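Long-range contact in putative membrane protein COG4129 (Clostridium difficile, PDB 3KMI), which is of unproven function but probably belongs to a family of membrane exporters of aromatic acids, of which this is the C-terminal domain: residues V21-V33 with A105-Y117. Numbering follows the deposited sequence.
Sequences VSIVLIDIADIIV and AHILSAFIHKIGY
H113 reaches from helix 103-117 over A29 of helix 7-33 and on to D30. With CG anti to the carbonyl carbon (chi1 -82°), one imidazole face comes over A29, whose methyl CB sits above the ring centre, 3.6 Å from the centroid, a CH-pi contact. CG, ND1 and CE1 share that methyl, and CE1 also lies close to D30 OD1. At the ring edge CD2 touches I26 CG2 at 3.8 Å, and at the tip NE2 donates to D30 OD1 (2.8 Å). That bond is bent, 138° at the hydrogen: the carboxylate oxygen lies in the ring plane, whereas the nitrogen stands above the carboxylate plane. The negative charge probably favours a protonated imidazole. One turn away, S109 OG donates to A29 O at 2.8 Å, from above the carbonyl plane, and V33 CG2 packs against the same hydroxyl. On the buried side I32 is a knob among A105, L108, S109 and I112, its CD1 meeting I112 CD1 at 3.7 Å, while L25 CG abuts I112 CG2. Toward the other end I26 CD1 lies over a face of the Y117 ring, and the bare CA of G116 leaves room for I26 CG1. L88 and V95 of helix 68-95 touch L25 and I32, respectively. The small residues A29, S109 and G116 probably allow the segment axes to approach to 8.5 Å at -163°, an antiparallel helix pair with one knob-into-hole, I32, in an all-helical bundle.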
loop_
_atom_site.group_PDB
_atom_site.type_symbol
_atom_site.label_atom_id
_atom_site.label_comp_id
_atom_site.label_asym_id
_atom_site.label_seq_id
_atom_site.Cartn_x
_atom_site.Cartn_y
_atom_site.Cartn_z
ATOM N N VAL A 21 -9.572 13.857 -1.197
ATOM C CA VAL A 21 -8.606 12.852 -1.625
ATOM C C VAL A 21 -8.046 13.271 -2.998
ATOM O O VAL A 21 -6.834 13.242 -3.231
ATOM C CB VAL A 21 -9.294 11.445 -1.767
ATOM C CG1 VAL A 21 -8.398 10.488 -2.514
ATOM C CG2 VAL A 21 -9.694 10.888 -0.334
ATOM N N SER A 22 -8.931 13.707 -3.871
ATOM C CA SER A 22 -8.487 14.016 -5.250
ATOM C C SER A 22 -7.579 15.229 -5.236
ATOM O O SER A 22 -6.578 15.281 -5.964
ATOM C CB SER A 22 -9.684 14.264 -6.149
ATOM O OG SER A 22 -10.487 13.099 -6.275
ATOM N N ILE A 23 -7.923 16.197 -4.389
ATOM C CA ILE A 23 -7.096 17.399 -4.247
ATOM C C ILE A 23 -5.638 17.042 -3.884
ATOM O O ILE A 23 -4.703 17.568 -4.477
ATOM C CB ILE A 23 -7.677 18.380 -3.199
ATOM C CG1 ILE A 23 -8.884 19.102 -3.804
ATOM C CG2 ILE A 23 -6.631 19.416 -2.832
ATOM C CD1 ILE A 23 -9.751 19.922 -2.787
ATOM N N VAL A 24 -5.465 16.151 -2.911
ATOM C CA VAL A 24 -4.141 15.733 -2.467
ATOM C C VAL A 24 -3.488 14.953 -3.619
ATOM O O VAL A 24 -2.306 15.082 -3.849
ATOM C CB VAL A 24 -4.195 14.861 -1.169
ATOM C CG1 VAL A 24 -2.784 14.313 -0.831
ATOM C CG2 VAL A 24 -4.749 15.676 0.020
ATOM N N LEU A 25 -4.249 14.096 -4.293
ATOM C CA LEU A 25 -3.693 13.343 -5.421
ATOM C C LEU A 25 -3.115 14.272 -6.505
ATOM O O LEU A 25 -2.007 14.055 -7.030
ATOM C CB LEU A 25 -4.769 12.386 -5.992
ATOM C CG LEU A 25 -4.262 11.447 -7.080
ATOM C CD1 LEU A 25 -3.394 10.305 -6.486
ATOM C CD2 LEU A 25 -5.427 10.809 -7.904
ATOM N N ILE A 26 -3.869 15.305 -6.848
ATOM C CA ILE A 26 -3.416 16.267 -7.853
ATOM C C ILE A 26 -2.164 17.033 -7.350
ATOM O O ILE A 26 -1.260 17.341 -8.137
ATOM C CB ILE A 26 -4.579 17.239 -8.208
ATOM C CG1 ILE A 26 -5.669 16.472 -8.974
ATOM C CG2 ILE A 26 -4.085 18.449 -8.970
ATOM C CD1 ILE A 26 -7.092 17.074 -8.843
ATOM N N ASP A 27 -2.126 17.343 -6.048
ATOM C CA ASP A 27 -0.909 17.970 -5.472
ATOM C C ASP A 27 0.274 17.082 -5.742
ATOM O O ASP A 27 1.333 17.590 -6.080
ATOM C CB ASP A 27 -0.979 18.128 -3.948
ATOM C CG ASP A 27 -1.981 19.143 -3.506
ATOM O OD1 ASP A 27 -2.342 20.007 -4.318
ATOM O OD2 ASP A 27 -2.396 19.082 -2.318
ATOM N N ILE A 28 0.099 15.766 -5.555
ATOM C CA ILE A 28 1.170 14.793 -5.849
ATOM C C ILE A 28 1.642 14.850 -7.330
ATOM O O ILE A 28 2.855 14.991 -7.625
ATOM C CB ILE A 28 0.793 13.360 -5.390
ATOM C CG1 ILE A 28 0.815 13.304 -3.849
ATOM C CG2 ILE A 28 1.761 12.326 -5.971
ATOM C CD1 ILE A 28 -0.109 12.198 -3.267
ATOM N N ALA A 29 0.701 14.795 -8.251
ATOM C CA ALA A 29 1.036 14.920 -9.691
ATOM C C ALA A 29 1.869 16.204 -9.953
ATOM O O ALA A 29 2.790 16.185 -10.769
ATOM C CB ALA A 29 -0.220 14.933 -10.544
ATOM N N ASP A 30 1.518 17.313 -9.295
ATOM C CA ASP A 30 2.227 18.601 -9.490
ATOM C C ASP A 30 3.643 18.569 -8.931
ATOM O O ASP A 30 4.544 19.269 -9.418
ATOM C CB ASP A 30 1.477 19.745 -8.788
ATOM C CG ASP A 30 0.137 20.070 -9.441
ATOM O OD1 ASP A 30 -0.026 19.780 -10.639
ATOM O OD2 ASP A 30 -0.762 20.614 -8.748
ATOM N N ILE A 31 3.835 17.807 -7.859
ATOM C CA ILE A 31 5.153 17.691 -7.238
ATOM C C ILE A 31 6.135 16.957 -8.170
ATOM O O ILE A 31 7.313 17.351 -8.293
ATOM C CB ILE A 31 5.084 17.040 -5.848
ATOM C CG1 ILE A 31 4.509 18.061 -4.839
ATOM C CG2 ILE A 31 6.502 16.587 -5.431
ATOM C CD1 ILE A 31 3.899 17.479 -3.584
ATOM N N ILE A 32 5.642 15.932 -8.875
ATOM C CA ILE A 32 6.491 15.220 -9.851
ATOM C C ILE A 32 7.138 16.194 -10.841
ATOM O O ILE A 32 8.340 16.084 -11.135
ATOM C CB ILE A 32 5.715 14.094 -10.596
ATOM C CG1 ILE A 32 5.223 13.072 -9.590
ATOM C CG2 ILE A 32 6.554 13.450 -11.734
ATOM C CD1 ILE A 32 4.120 12.137 -10.103
ATOM N N VAL A 33 6.345 17.152 -11.328
ATOM C CA VAL A 33 6.785 18.096 -12.367
ATOM C C VAL A 33 7.512 19.306 -11.783
ATOM O O VAL A 33 8.438 19.798 -12.393
ATOM C CB VAL A 33 5.616 18.597 -13.255
ATOM C CG1 VAL A 33 6.108 19.622 -14.267
ATOM C CG2 VAL A 33 4.996 17.459 -13.985
ATOM N N ALA A 105 8.150 10.116 -16.166
ATOM C CA ALA A 105 7.635 10.833 -14.987
ATOM C C ALA A 105 6.581 11.857 -15.386
ATOM O O ALA A 105 5.541 11.954 -14.752
ATOM C CB ALA A 105 8.807 11.515 -14.201
ATOM N N HIS A 106 6.843 12.625 -16.443
ATOM C CA HIS A 106 5.842 13.538 -17.002
ATOM C C HIS A 106 4.566 12.770 -17.412
ATOM O O HIS A 106 3.478 13.255 -17.204
ATOM C CB HIS A 106 6.428 14.286 -18.203
ATOM C CG HIS A 106 7.386 15.379 -17.836
ATOM N ND1 HIS A 106 6.968 16.587 -17.314
ATOM C CD2 HIS A 106 8.730 15.476 -17.978
ATOM C CE1 HIS A 106 8.014 17.371 -17.125
ATOM N NE2 HIS A 106 9.097 16.720 -17.519
ATOM N N ILE A 107 4.710 11.569 -17.964
ATOM C CA ILE A 107 3.552 10.760 -18.378
ATOM C C ILE A 107 2.770 10.263 -17.133
ATOM O O ILE A 107 1.534 10.278 -17.122
ATOM C CB ILE A 107 3.988 9.606 -19.311
ATOM C CG1 ILE A 107 4.315 10.164 -20.705
ATOM C CG2 ILE A 107 2.892 8.492 -19.434
ATOM C CD1 ILE A 107 5.191 9.243 -21.521
ATOM N N LEU A 108 3.508 9.842 -16.104
ATOM C CA LEU A 108 2.925 9.456 -14.832
ATOM C C LEU A 108 2.142 10.624 -14.226
ATOM O O LEU A 108 0.996 10.476 -13.758
ATOM C CB LEU A 108 4.019 9.004 -13.843
ATOM C CG LEU A 108 3.415 8.698 -12.468
ATOM C CD1 LEU A 108 2.453 7.508 -12.614
ATOM C CD2 LEU A 108 4.483 8.450 -11.420
ATOM N N SER A 109 2.770 11.782 -14.198
ATOM C CA SER A 109 2.105 12.950 -13.676
ATOM C C SER A 109 0.801 13.281 -14.440
ATOM O O SER A 109 -0.231 13.560 -13.817
ATOM C CB SER A 109 3.048 14.134 -13.744
ATOM O OG SER A 109 2.373 15.305 -13.364
ATOM N N ALA A 110 0.842 13.207 -15.771
ATOM C CA ALA A 110 -0.358 13.426 -16.586
ATOM C C ALA A 110 -1.447 12.413 -16.215
ATOM O O ALA A 110 -2.620 12.764 -16.081
ATOM C CB ALA A 110 -0.012 13.337 -18.090
ATOM N N PHE A 111 -1.046 11.172 -16.018
ATOM C CA PHE A 111 -2.000 10.086 -15.685
ATOM C C PHE A 111 -2.661 10.315 -14.302
ATOM O O PHE A 111 -3.873 10.118 -14.139
ATOM C CB PHE A 111 -1.295 8.722 -15.763
ATOM C CG PHE A 111 -2.195 7.536 -15.457
ATOM C CD1 PHE A 111 -3.363 7.311 -16.189
ATOM C CD2 PHE A 111 -1.839 6.624 -14.467
ATOM C CE1 PHE A 111 -4.197 6.191 -15.900
ATOM C CE2 PHE A 111 -2.650 5.513 -14.174
ATOM C CZ PHE A 111 -3.842 5.311 -14.887
ATOM N N ILE A 112 -1.874 10.756 -13.323
ATOM C CA ILE A 112 -2.394 11.104 -12.013
ATOM C C ILE A 112 -3.359 12.312 -12.068
ATOM O O ILE A 112 -4.379 12.320 -11.388
ATOM C CB ILE A 112 -1.245 11.365 -10.968
ATOM C CG1 ILE A 112 -0.438 10.072 -10.768
ATOM C CG2 ILE A 112 -1.853 11.842 -9.650
ATOM C CD1 ILE A 112 0.902 10.228 -10.025
ATOM N N HIS A 113 -3.022 13.331 -12.848
ATOM C CA HIS A 113 -3.980 14.432 -13.114
ATOM C C HIS A 113 -5.275 13.935 -13.723
ATOM O O HIS A 113 -6.364 14.384 -13.351
ATOM C CB HIS A 113 -3.397 15.499 -14.049
ATOM C CG HIS A 113 -2.517 16.498 -13.358
ATOM N ND1 HIS A 113 -1.203 16.704 -13.714
ATOM C CD2 HIS A 113 -2.768 17.371 -12.350
ATOM C CE1 HIS A 113 -0.672 17.632 -12.935
ATOM N NE2 HIS A 113 -1.598 18.048 -12.093
ATOM N N LYS A 114 -5.157 13.033 -14.686
ATOM C CA LYS A 114 -6.315 12.483 -15.354
ATOM C C LYS A 114 -7.180 11.809 -14.305
ATOM O O LYS A 114 -8.404 12.017 -14.242
ATOM C CB LYS A 114 -5.903 11.505 -16.461
ATOM C CG LYS A 114 -7.076 10.833 -17.177
ATOM C CD LYS A 114 -6.556 9.892 -18.238
ATOM C CE LYS A 114 -7.649 9.301 -19.122
ATOM N NZ LYS A 114 -6.988 8.470 -20.181
ATOM N N ILE A 115 -6.550 11.003 -13.475
ATOM C CA ILE A 115 -7.270 10.315 -12.392
ATOM C C ILE A 115 -7.944 11.352 -11.455
ATOM O O ILE A 115 -9.128 11.233 -11.104
ATOM C CB ILE A 115 -6.349 9.363 -11.573
ATOM C CG1 ILE A 115 -5.789 8.206 -12.441
ATOM C CG2 ILE A 115 -7.124 8.841 -10.326
ATOM C CD1 ILE A 115 -4.702 7.314 -11.722
ATOM N N GLY A 116 -7.188 12.345 -11.027
ATOM C CA GLY A 116 -7.714 13.316 -10.087
ATOM C C GLY A 116 -8.936 14.063 -10.601
ATOM O O GLY A 116 -9.809 14.443 -9.810
ATOM N N TYR A 117 -9.015 14.290 -11.916
ATOM C CA TYR A 117 -10.091 15.129 -12.504
ATOM C C TYR A 117 -11.243 14.392 -13.160
ATOM O O TYR A 117 -12.219 15.032 -13.591
ATOM C CB TYR A 117 -9.501 16.138 -13.521
ATOM C CG TYR A 117 -8.763 17.258 -12.822
ATOM C CD1 TYR A 117 -9.472 18.285 -12.186
ATOM C CD2 TYR A 117 -7.387 17.275 -12.760
ATOM C CE1 TYR A 117 -8.817 19.297 -11.512
ATOM C CE2 TYR A 117 -6.731 18.293 -12.101
ATOM C CZ TYR A 117 -7.447 19.285 -11.483
ATOM O OH TYR A 117 -6.780 20.311 -10.852
#